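Long-range contacts in UDP-glucose:anthocyanidin 3-O-glucosyltransferase (Clitoria ternatea, PDB 4REL), which belongs to the plant UDP-glucosyltransferase family and has the GT-B fold, two Rossmann-like domains facing each other across a cleft: residues Leu24-Thr35 with Phe436-Ser444; Pro277-Glu287 with Trp298-Pro309. All blocks are in the same frame, centred on the assembly; numbering follows the deposited sequence. Where two conformers were deposited one is given.

In the fold
Contacts 1 and 2 share no helix or strand and lie on opposite sides of the chain's centre, their own centres about 43 Å apart. Contact 1 joins two elements far apart in sequence: the C-terminal helix 431-445 lies on helix 18-31, beside the seven-stranded sheet of the N-terminal Rossmann-like domain. Contact 2 is local, joining helix 279-292 to the strand that follows it, 296-299 of the six-stranded sheet in the other domain, and to the loop beyond. Both are partly buried, with a core under a more open margin, and no hydrogen bond crosses either. Contact 1 interlocks branched side chains with one phenyl ring; contact 2 sets an indole, valines and proline rings beside an isoleucine and a leucine.

Contact 1: Leu24-Thr35 with Phe436-Ser444; sequences LVLKLAHIAPNT and FNTLVEVIS
Leu24 and Leu439 meet tip to tip, CD1 of the first 4.0 Å from CD2 of the second, where two helices cross at -68° with their axes 10.9 Å apart. One turn on, Lys27 gives only its base and its carbonyl: CB lies 3.8 Å from Phe436 CE1 and its O faces the edge of that ring, while the extended chain carries NZ away to a hydrogen bond with Leu239 O. Leu28 is the knob of the interface, seated in a hole formed by Phe436, Leu439, Val440 and Ile443. With CG anti to the carbonyl carbon (chi1 -66°), its isobutyl group is directed into that hole. The Leu28 and Phe436 side chains slide past each other in opposite directions, with Leu28 CD2 3.6 Å from Phe436 CE1; CD2 also touches Val440 and Leu439, and CD1 meets Ile443 CD1 at 3.7 Å. Ile31 closes the more exposed margin with both branches: CD1 touches the ring edge 3.8 Å from Phe436 CE2, and CG2 rests 3.7 Å from Val440 CG2. That valine methyl also lies above one face of Phe436, within its own helix, so the ring is held at face and edge together. After the helix, Ala32 to Thr35 make a type I turn that brings Thr35 CG2 to 4.3 Å from Ile443 CG2. Beneath the crossing, Leu28 also touches Phe37 of strand 36-42, Leu439 rests on Ile132 of strand 131-135, and Leu24 on Phe134, so the C-terminal helix packs against the N-terminal domain, as is usual in GT-B glycosyltransferases.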
loop_
_atom_site.group_PDB
_atom_site.type_symbol
_atom_site.label_atom_id
_atom_site.label_comp_id
_atom_site.label_asym_id
_atom_site.label_seq_id
_atom_site.Cartn_x
_atom_site.Cartn_y
_atom_site.Cartn_z
ATOM N N LEU A 24 9.724 -8.453 -1.643
ATOM C CA LEU A 24 9.751 -9.313 -2.826
ATOM C C LEU A 24 11.179 -9.676 -3.234
ATOM O O LEU A 24 11.484 -10.841 -3.519
ATOM C CB LEU A 24 9.025 -8.639 -3.992
ATOM C CG LEU A 24 9.093 -9.395 -5.328
ATOM C CD1 LEU A 24 8.357 -10.725 -5.248
ATOM C CD2 LEU A 24 8.508 -8.532 -6.450
ATOM N N VAL A 25 12.063 -8.685 -3.257
ATOM C CA VAL A 25 13.460 -8.936 -3.631
ATOM C C VAL A 25 14.143 -9.899 -2.655
ATOM O O VAL A 25 14.923 -10.768 -3.067
ATOM C CB VAL A 25 14.249 -7.605 -3.744
ATOM C CG1 VAL A 25 15.748 -7.869 -3.898
ATOM C CG2 VAL A 25 13.730 -6.789 -4.929
ATOM N N LEU A 26 13.844 -9.763 -1.363
ATOM C CA LEU A 26 14.383 -10.704 -0.376
ATOM C C LEU A 26 13.957 -12.138 -0.698
ATOM O O LEU A 26 14.766 -13.064 -0.603
ATOM C CB LEU A 26 13.952 -10.325 1.047
ATOM C CG LEU A 26 14.656 -9.112 1.657
ATOM C CD1 LEU A 26 13.969 -8.649 2.927
ATOM C CD2 LEU A 26 16.121 -9.422 1.952
ATOM N N LYS A 27 12.697 -12.321 -1.079
ATOM C CA LYS A 27 12.194 -13.661 -1.410
ATOM C C LYS A 27 12.893 -14.204 -2.649
ATOM O O LYS A 27 13.282 -15.370 -2.692
ATOM C CB LYS A 27 10.682 -13.640 -1.655
ATOM C CG LYS A 27 9.840 -13.357 -0.406
ATOM C CD LYS A 27 8.369 -13.128 -0.775
ATOM C CE LYS A 27 7.589 -12.574 0.411
ATOM N NZ LYS A 27 6.159 -12.342 0.045
ATOM N N LEU A 28 13.022 -13.356 -3.664
ATOM C CA LEU A 28 13.681 -13.757 -4.911
ATOM C C LEU A 28 15.163 -14.055 -4.680
ATOM O O LEU A 28 15.709 -14.999 -5.252
ATOM C CB LEU A 28 13.539 -12.661 -5.973
ATOM C CG LEU A 28 12.105 -12.408 -6.452
ATOM C CD1 LEU A 28 12.054 -11.163 -7.344
ATOM C CD2 LEU A 28 11.555 -13.623 -7.193
ATOM N N ALA A 29 15.819 -13.233 -3.865
ATOM C CA ALA A 29 17.242 -13.423 -3.597
ATOM C C ALA A 29 17.497 -14.709 -2.812
ATOM O O ALA A 29 18.523 -15.370 -2.993
ATOM C CB ALA A 29 17.808 -12.228 -2.857
ATOM N N HIS A 30 16.572 -15.068 -1.929
ATOM C CA HIS A 30 16.739 -16.272 -1.121
ATOM C C HIS A 30 16.617 -17.540 -1.967
ATOM O O HIS A 30 17.348 -18.522 -1.759
ATOM C CB HIS A 30 15.710 -16.291 0.015
ATOM C CG HIS A 30 15.950 -17.363 1.030
ATOM N ND1 HIS A 30 15.223 -18.533 1.062
ATOM C CD2 HIS A 30 16.832 -17.439 2.054
ATOM C CE1 HIS A 30 15.649 -19.285 2.060
ATOM N NE2 HIS A 30 16.625 -18.645 2.678
ATOM N N ILE A 31 15.702 -17.521 -2.925
ATOM C CA ILE A 31 15.466 -18.705 -3.751
ATOM C C ILE A 31 16.474 -18.817 -4.893
ATOM O O ILE A 31 16.711 -19.908 -5.423
ATOM C CB ILE A 31 14.001 -18.762 -4.279
ATOM C CG1 ILE A 31 13.644 -20.194 -4.703
ATOM C CG2 ILE A 31 13.785 -17.775 -5.415
ATOM C CD1 ILE A 31 12.141 -20.458 -4.761
ATOM N N ALA A 32 17.088 -17.692 -5.244
ATOM C CA ALA A 32 18.097 -17.655 -6.296
ATOM C C ALA A 32 19.391 -17.018 -5.805
ATOM O O ALA A 32 19.769 -15.936 -6.253
ATOM C CB ALA A 32 17.566 -16.896 -7.517
ATOM N N PRO A 33 20.097 -17.691 -4.888
ATOM C CA PRO A 33 21.312 -17.096 -4.325
ATOM C C PRO A 33 22.465 -16.937 -5.324
ATOM O O PRO A 33 23.416 -16.227 -5.015
ATOM C CB PRO A 33 21.699 -18.078 -3.214
ATOM C CG PRO A 33 21.100 -19.374 -3.640
ATOM C CD PRO A 33 19.806 -19.014 -4.307
ATOM N N ASN A 34 22.385 -17.580 -6.482
ATOM C CA ASN A 34 23.401 -17.413 -7.519
ATOM C C ASN A 34 23.159 -16.211 -8.436
ATOM O O ASN A 34 23.949 -15.931 -9.339
ATOM C CB ASN A 34 23.548 -18.703 -8.339
ATOM C CG ASN A 34 22.354 -18.984 -9.271
ATOM O OD1 ASN A 34 22.474 -19.792 -10.195
ATOM N ND2 ASN A 34 21.204 -18.342 -9.025
ATOM N N THR A 35 22.063 -15.504 -8.191
ATOM C CA THR A 35 21.659 -14.375 -9.024
ATOM C C THR A 35 21.905 -13.079 -8.260
ATOM O O THR A 35 21.694 -13.030 -7.049
ATOM C CB THR A 35 20.167 -14.489 -9.375
ATOM O OG1 THR A 35 19.969 -15.641 -10.207
ATOM C CG2 THR A 35 19.672 -13.254 -10.110
ATOM N N PHE A 436 4.700 -17.118 -8.015
ATOM C CA PHE A 436 6.049 -16.809 -7.562
ATOM C C PHE A 436 7.052 -17.633 -8.355
ATOM O O PHE A 436 8.089 -17.124 -8.787
ATOM C CB PHE A 436 6.216 -17.076 -6.067
ATOM C CG PHE A 436 7.600 -16.765 -5.552
ATOM C CD1 PHE A 436 7.983 -15.457 -5.304
ATOM C CD2 PHE A 436 8.508 -17.780 -5.314
ATOM C CE1 PHE A 436 9.261 -15.165 -4.826
ATOM C CE2 PHE A 436 9.788 -17.493 -4.834
ATOM C CZ PHE A 436 10.158 -16.185 -4.593
ATOM N N ASN A 437 6.756 -18.912 -8.559
ATOM C CA ASN A 437 7.640 -19.763 -9.346
ATOM C C ASN A 437 7.753 -19.252 -10.777
ATOM O O ASN A 437 8.823 -19.271 -11.369
ATOM C CB ASN A 437 7.171 -21.224 -9.317
ATOM C CG ASN A 437 7.369 -21.875 -7.961
ATOM O OD1 ASN A 437 8.318 -21.562 -7.243
ATOM N ND2 ASN A 437 6.469 -22.788 -7.603
ATOM N N THR A 438 6.639 -18.771 -11.322
ATOM C CA THR A 438 6.646 -18.222 -12.672
ATOM C C THR A 438 7.582 -17.023 -12.761
ATOM O O THR A 438 8.361 -16.894 -13.717
ATOM C CB THR A 438 5.224 -17.806 -13.101
ATOM O OG1 THR A 438 4.416 -18.982 -13.196
ATOM C CG2 THR A 438 5.241 -17.105 -14.452
ATOM N N LEU A 439 7.516 -16.163 -11.747
ATOM C CA LEU A 439 8.370 -14.987 -11.668
ATOM C C LEU A 439 9.838 -15.381 -11.569
ATOM O O LEU A 439 10.685 -14.826 -12.267
ATOM C CB LEU A 439 7.957 -14.108 -10.479
ATOM C CG LEU A 439 8.818 -12.885 -10.161
ATOM C CD1 LEU A 439 8.912 -11.957 -11.366
ATOM C CD2 LEU A 439 8.251 -12.132 -8.943
ATOM N N VAL A 440 10.135 -16.354 -10.718
ATOM C CA VAL A 440 11.497 -16.847 -10.587
ATOM C C VAL A 440 12.049 -17.333 -11.930
ATOM O O VAL A 440 13.196 -17.050 -12.281
ATOM C CB VAL A 440 11.580 -17.944 -9.511
ATOM C CG1 VAL A 440 12.915 -18.661 -9.573
ATOM C CG2 VAL A 440 11.340 -17.332 -8.118
ATOM N N GLU A 441 11.222 -18.034 -12.702
ATOM C CA GLU A 441 11.692 -18.540 -13.987
ATOM C C GLU A 441 11.851 -17.423 -15.020
ATOM O O GLU A 441 12.711 -17.512 -15.883
ATOM C CB GLU A 441 10.812 -19.672 -14.542
ATOM C CG GLU A 441 10.271 -20.688 -13.528
ATOM C CD GLU A 441 11.268 -21.158 -12.474
ATOM O OE1 GLU A 441 12.462 -21.352 -12.790
ATOM O OE2 GLU A 441 10.834 -21.359 -11.315
ATOM N N VAL A 442 11.057 -16.359 -14.925
ATOM C CA VAL A 442 11.281 -15.220 -15.825
ATOM C C VAL A 442 12.696 -14.673 -15.606
ATOM O O VAL A 442 13.440 -14.402 -16.555
ATOM C CB VAL A 442 10.253 -14.098 -15.623
ATOM C CG1 VAL A 442 10.691 -12.835 -16.352
ATOM C CG2 VAL A 442 8.890 -14.544 -16.117
ATOM N N ILE A 443 13.068 -14.544 -14.340
ATOM C CA ILE A 443 14.381 -14.037 -13.973
ATOM C C ILE A 443 15.494 -15.002 -14.391
ATOM O O ILE A 443 16.524 -14.576 -14.916
ATOM C CB ILE A 443 14.439 -13.753 -12.474
ATOM C CG1 ILE A 443 13.538 -12.565 -12.148
ATOM C CG2 ILE A 443 15.878 -13.472 -12.030
ATOM C CD1 ILE A 443 13.141 -12.476 -10.684
ATOM N N SER A 444 15.290 -16.299 -14.181
ATOM C CA SER A 444 16.320 -17.270 -14.561
ATOM C C SER A 444 16.433 -17.458 -16.082
ATOM O O SER A 444 17.483 -17.864 -16.583
ATOM C CB SER A 444 16.143 -18.613 -13.836
ATOM O OG SER A 444 14.969 -19.286 -14.241
#

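Contact 2: Pro277-Glu287 with Trp298-Pro309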
loop_
_atom_site.group_PDB
_atom_site.type_symbol
_atom_site.label_atom_id
_atom_site.label_comp_id
_atom_site.label_asym_id
_atom_site.label_seq_id
_atom_site.Cartn_x
_atom_site.Cartn_y
_atom_site.Cartn_z
ATOM N N PRO A 277 -4.363 14.858 8.498
ATOM C CA PRO A 277 -5.817 14.944 8.610
ATOM C C PRO A 277 -6.182 16.361 9.017
ATOM O O PRO A 277 -5.395 17.008 9.721
ATOM C CB PRO A 277 -6.134 13.976 9.746
ATOM C CG PRO A 277 -4.897 13.983 10.586
ATOM C CD PRO A 277 -3.755 14.130 9.624
ATOM N N PRO A 278 -7.340 16.855 8.558
ATOM C CA PRO A 278 -7.799 18.164 9.027
ATOM C C PRO A 278 -7.855 18.152 10.546
ATOM O O PRO A 278 -8.372 17.186 11.118
ATOM C CB PRO A 278 -9.219 18.260 8.455
ATOM C CG PRO A 278 -9.193 17.399 7.238
ATOM C CD PRO A 278 -8.254 16.256 7.569
ATOM N N PRO A 279 -7.331 19.198 11.197
ATOM C CA PRO A 279 -7.363 19.228 12.663
ATOM C C PRO A 279 -8.760 19.006 13.241
ATOM O O PRO A 279 -8.887 18.365 14.282
ATOM C CB PRO A 279 -6.851 20.636 13.006
ATOM C CG PRO A 279 -6.910 21.413 11.721
ATOM C CD PRO A 279 -6.698 20.402 10.636
ATOM N N GLN A 280 -9.795 19.509 12.573
ATOM C CA GLN A 280 -11.151 19.316 13.074
ATOM C C GLN A 280 -11.557 17.837 13.080
ATOM O O GLN A 280 -12.362 17.415 13.907
ATOM C CB GLN A 280 -12.165 20.167 12.290
ATOM C CG GLN A 280 -12.254 19.870 10.792
ATOM C CD GLN A 280 -11.329 20.741 9.953
ATOM O OE1 GLN A 280 -10.232 21.110 10.382
ATOM N NE2 GLN A 280 -11.774 21.073 8.745
ATOM N N GLU A 281 -10.995 17.045 12.173
ATOM C CA GLU A 281 -11.275 15.609 12.182
ATOM C C GLU A 281 -10.493 14.882 13.265
ATOM O O GLU A 281 -10.972 13.887 13.819
ATOM C CB GLU A 281 -11.029 14.984 10.807
ATOM C CG GLU A 281 -12.175 15.229 9.866
ATOM C CD GLU A 281 -12.000 14.559 8.538
ATOM O OE1 GLU A 281 -11.756 15.278 7.551
ATOM O OE2 GLU A 281 -12.125 13.317 8.470
ATOM N N VAL A 282 -9.293 15.370 13.569
ATOM C CA VAL A 282 -8.538 14.821 14.693
ATOM C C VAL A 282 -9.338 15.040 15.976
ATOM O O VAL A 282 -9.491 14.126 16.789
ATOM C CB VAL A 282 -7.150 15.463 14.831
ATOM C CG1 VAL A 282 -6.423 14.890 16.039
ATOM C CG2 VAL A 282 -6.341 15.238 13.565
ATOM N N VAL A 283 -9.858 16.250 16.151
ATOM C CA VAL A 283 -10.702 16.551 17.301
ATOM C C VAL A 283 -11.934 15.646 17.330
ATOM O O VAL A 283 -12.290 15.112 18.375
ATOM C CB VAL A 283 -11.162 18.022 17.314
ATOM C CG1 VAL A 283 -12.218 18.238 18.396
ATOM C CG2 VAL A 283 -9.974 18.948 17.525
ATOM N N ALA A 284 -12.578 15.481 16.175
ATOM C CA ALA A 284 -13.759 14.627 16.071
ATOM C C ALA A 284 -13.459 13.183 16.460
ATOM O O ALA A 284 -14.263 12.537 17.140
ATOM C CB ALA A 284 -14.342 14.677 14.659
ATOM N N VAL A 285 -12.314 12.677 16.014
ATOM C CA VAL A 285 -11.902 11.320 16.367
ATOM C C VAL A 285 -11.752 11.193 17.882
ATOM O O VAL A 285 -12.287 10.257 18.488
ATOM C CB VAL A 285 -10.600 10.924 15.649
ATOM C CG1 VAL A 285 -9.990 9.662 16.270
ATOM C CG2 VAL A 285 -10.874 10.721 14.153
ATOM N N ALA A 286 -11.058 12.144 18.502
ATOM C CA ALA A 286 -10.904 12.108 19.959
ATOM C C ALA A 286 -12.248 12.159 20.696
ATOM O O ALA A 286 -12.493 11.357 21.602
ATOM C CB ALA A 286 -9.976 13.227 20.444
ATOM N N GLU A 287 -13.119 13.092 20.310
ATOM C CA GLU A 287 -14.426 13.212 20.957
ATOM C C GLU A 287 -15.244 11.926 20.860
ATOM O O GLU A 287 -15.883 11.505 21.833
ATOM C CB GLU A 287 -15.216 14.367 20.335
ATOM C CG GLU A 287 -14.622 15.724 20.635
ATOM C CD GLU A 287 -15.370 16.843 19.951
ATOM O OE1 GLU A 287 -16.222 16.551 19.082
ATOM O OE2 GLU A 287 -15.102 18.016 20.282
ATOM N N TRP A 298 -4.682 4.416 19.805
ATOM C CA TRP A 298 -4.634 5.371 18.704
ATOM C C TRP A 298 -3.175 5.708 18.433
ATOM O O TRP A 298 -2.489 6.272 19.295
ATOM C CB TRP A 298 -5.432 6.628 19.078
ATOM C CG TRP A 298 -5.576 7.680 18.004
ATOM C CD1 TRP A 298 -5.108 7.628 16.717
ATOM C CD2 TRP A 298 -6.253 8.942 18.134
ATOM N NE1 TRP A 298 -5.463 8.781 16.038
ATOM C CE2 TRP A 298 -6.153 9.604 16.890
ATOM C CE3 TRP A 298 -6.923 9.578 19.185
ATOM C CZ2 TRP A 298 -6.702 10.866 16.669
ATOM C CZ3 TRP A 298 -7.466 10.835 18.967
ATOM C CH2 TRP A 298 -7.350 11.465 17.720
ATOM N N ALA A 299 -2.693 5.321 17.253
ATOM C CA ALA A 299 -1.347 5.669 16.830
ATOM C C ALA A 299 -1.466 7.020 16.163
ATOM O O ALA A 299 -2.071 7.140 15.093
ATOM C CB ALA A 299 -0.799 4.632 15.863
ATOM N N LEU A 300 -0.912 8.035 16.824
ATOM C CA LEU A 300 -1.087 9.431 16.447
ATOM C C LEU A 300 0.266 10.142 16.500
ATOM O O LEU A 300 0.979 10.049 17.506
ATOM C CB LEU A 300 -2.066 10.106 17.424
ATOM C CG LEU A 300 -2.350 11.602 17.261
ATOM C CD1 LEU A 300 -3.130 11.872 15.986
ATOM C CD2 LEU A 300 -3.112 12.148 18.460
ATOM N N LYS A 301 0.621 10.851 15.428
ATOM C CA LYS A 301 1.862 11.625 15.417
ATOM C C LYS A 301 1.935 12.620 16.567
ATOM O O LYS A 301 0.953 13.293 16.900
ATOM C CB LYS A 301 2.051 12.367 14.088
ATOM C CG LYS A 301 2.526 11.482 12.948
ATOM C CD LYS A 301 2.835 12.297 11.697
ATOM C CE LYS A 301 3.100 11.388 10.499
ATOM N NZ LYS A 301 3.272 12.143 9.222
ATOM N N GLU A 302 3.127 12.709 17.145
ATOM C CA GLU A 302 3.428 13.541 18.299
ATOM C C GLU A 302 2.986 14.993 18.124
ATOM O O GLU A 302 2.502 15.632 19.056
ATOM C CB GLU A 302 4.941 13.482 18.489
ATOM C CG GLU A 302 5.467 13.983 19.787
ATOM C CD GLU A 302 6.940 13.667 19.937
ATOM O OE1 GLU A 302 7.777 14.490 19.516
ATOM O OE2 GLU A 302 7.258 12.580 20.451
ATOM N N SER A 303 3.157 15.506 16.911
ATOM C CA SER A 303 2.878 16.904 16.623
ATOM C C SER A 303 1.388 17.213 16.677
ATOM O O SER A 303 0.987 18.380 16.719
ATOM C CB SER A 303 3.449 17.273 15.257
ATOM O OG SER A 303 3.119 16.295 14.299
ATOM N N LEU A 304 0.566 16.166 16.684
ATOM C CA LEU A 304 -0.878 16.339 16.763
ATOM C C LEU A 304 -1.417 16.328 18.196
ATOM O O LEU A 304 -2.597 16.605 18.413
ATOM C CB LEU A 304 -1.588 15.294 15.902
ATOM C CG LEU A 304 -1.287 15.432 14.405
ATOM C CD1 LEU A 304 -1.773 14.241 13.612
ATOM C CD2 LEU A 304 -1.895 16.718 13.853
ATOM N N LEU A 305 -0.565 16.018 19.173
ATOM C CA LEU A 305 -1.037 15.963 20.557
ATOM C C LEU A 305 -1.629 17.295 21.010
ATOM O O LEU A 305 -2.589 17.324 21.781
ATOM C CB LEU A 305 0.075 15.523 21.514
ATOM C CG LEU A 305 0.581 14.097 21.320
ATOM C CD1 LEU A 305 1.721 13.811 22.285
ATOM C CD2 LEU A 305 -0.563 13.129 21.558
ATOM N N SER A 306 -1.069 18.396 20.509
ATOM C CA SER A 306 -1.465 19.731 20.960
ATOM C C SER A 306 -2.864 20.139 20.502
ATOM O O SER A 306 -3.442 21.088 21.033
ATOM C CB SER A 306 -0.443 20.789 20.512
ATOM O OG SER A 306 -0.275 20.782 19.101
ATOM N N ILE A 307 -3.419 19.436 19.522
ATOM C CA ILE A 307 -4.750 19.814 19.047
ATOM C C ILE A 307 -5.862 18.911 19.585
ATOM O O ILE A 307 -7.043 19.197 19.387
ATOM C CB ILE A 307 -4.821 19.907 17.515
ATOM C CG1 ILE A 307 -4.658 18.530 16.889
ATOM C CG2 ILE A 307 -3.775 20.894 16.983
ATOM C CD1 ILE A 307 -5.024 18.488 15.420
ATOM N N LEU A 308 -5.489 17.831 20.270
ATOM C CA LEU A 308 -6.472 17.002 20.965
ATOM C C LEU A 308 -7.185 17.854 22.001
ATOM O O LEU A 308 -6.576 18.770 22.557
ATOM C CB LEU A 308 -5.771 15.840 21.665
ATOM C CG LEU A 308 -5.107 14.807 20.764
ATOM C CD1 LEU A 308 -4.387 13.760 21.614
ATOM C CD2 LEU A 308 -6.140 14.140 19.870
ATOM N N PRO A 309 -8.477 17.568 22.260
ATOM C CA PRO A 309 -9.247 18.288 23.278
ATOM C C PRO A 309 -8.493 18.305 24.604
ATOM O O PRO A 309 -7.848 17.310 24.951
ATOM C CB PRO A 309 -10.523 17.445 23.407
ATOM C CG PRO A 309 -10.692 16.831 22.055
ATOM C CD PRO A 309 -9.285 16.534 21.589
#
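Val282 points toward the segment that runs on from strand 296-299, and its CB meets Ile307 CD1 at 3.7 Å. From there CG1, anti to the backbone N (chi1 178°), extends to Leu308 CD2, 3.9 Å away, and lies equally near Trp298 CH2. The second branch, CG2, stays beside Ile307 CD1. Ile307 crosses Val282 at about a right angle and also lays that CD1 3.7 Å from Pro279 CB, over the first turn of the helix. These pieces belong to a beta-alpha-beta unit of the Rossmann-like domain, strand 266-270, helix 279-292 and strand 296-299, in which the helix covers the sheet and the Trp298 indole lies between the helix and its own strand. Its six-membered ring takes a CH-pi contact from Val285 CG1, 3.6 Å from the centroid and 18° off the normal, while Leu300 CD2, from the same segment as the indole, lies above the opposite face, offset toward the rim. Val282 O and Ala286 CB lie at the ring's edge, near its plane. Phe271 and Phe312 adjoin the indole from outside the two segments. Ala286 CB sits between the Trp298 edge and Pro309, whose CD comes within 3.6 Å of it, and on the outer flank Val283 CG2 lies 3.5 Å from Ile307 O.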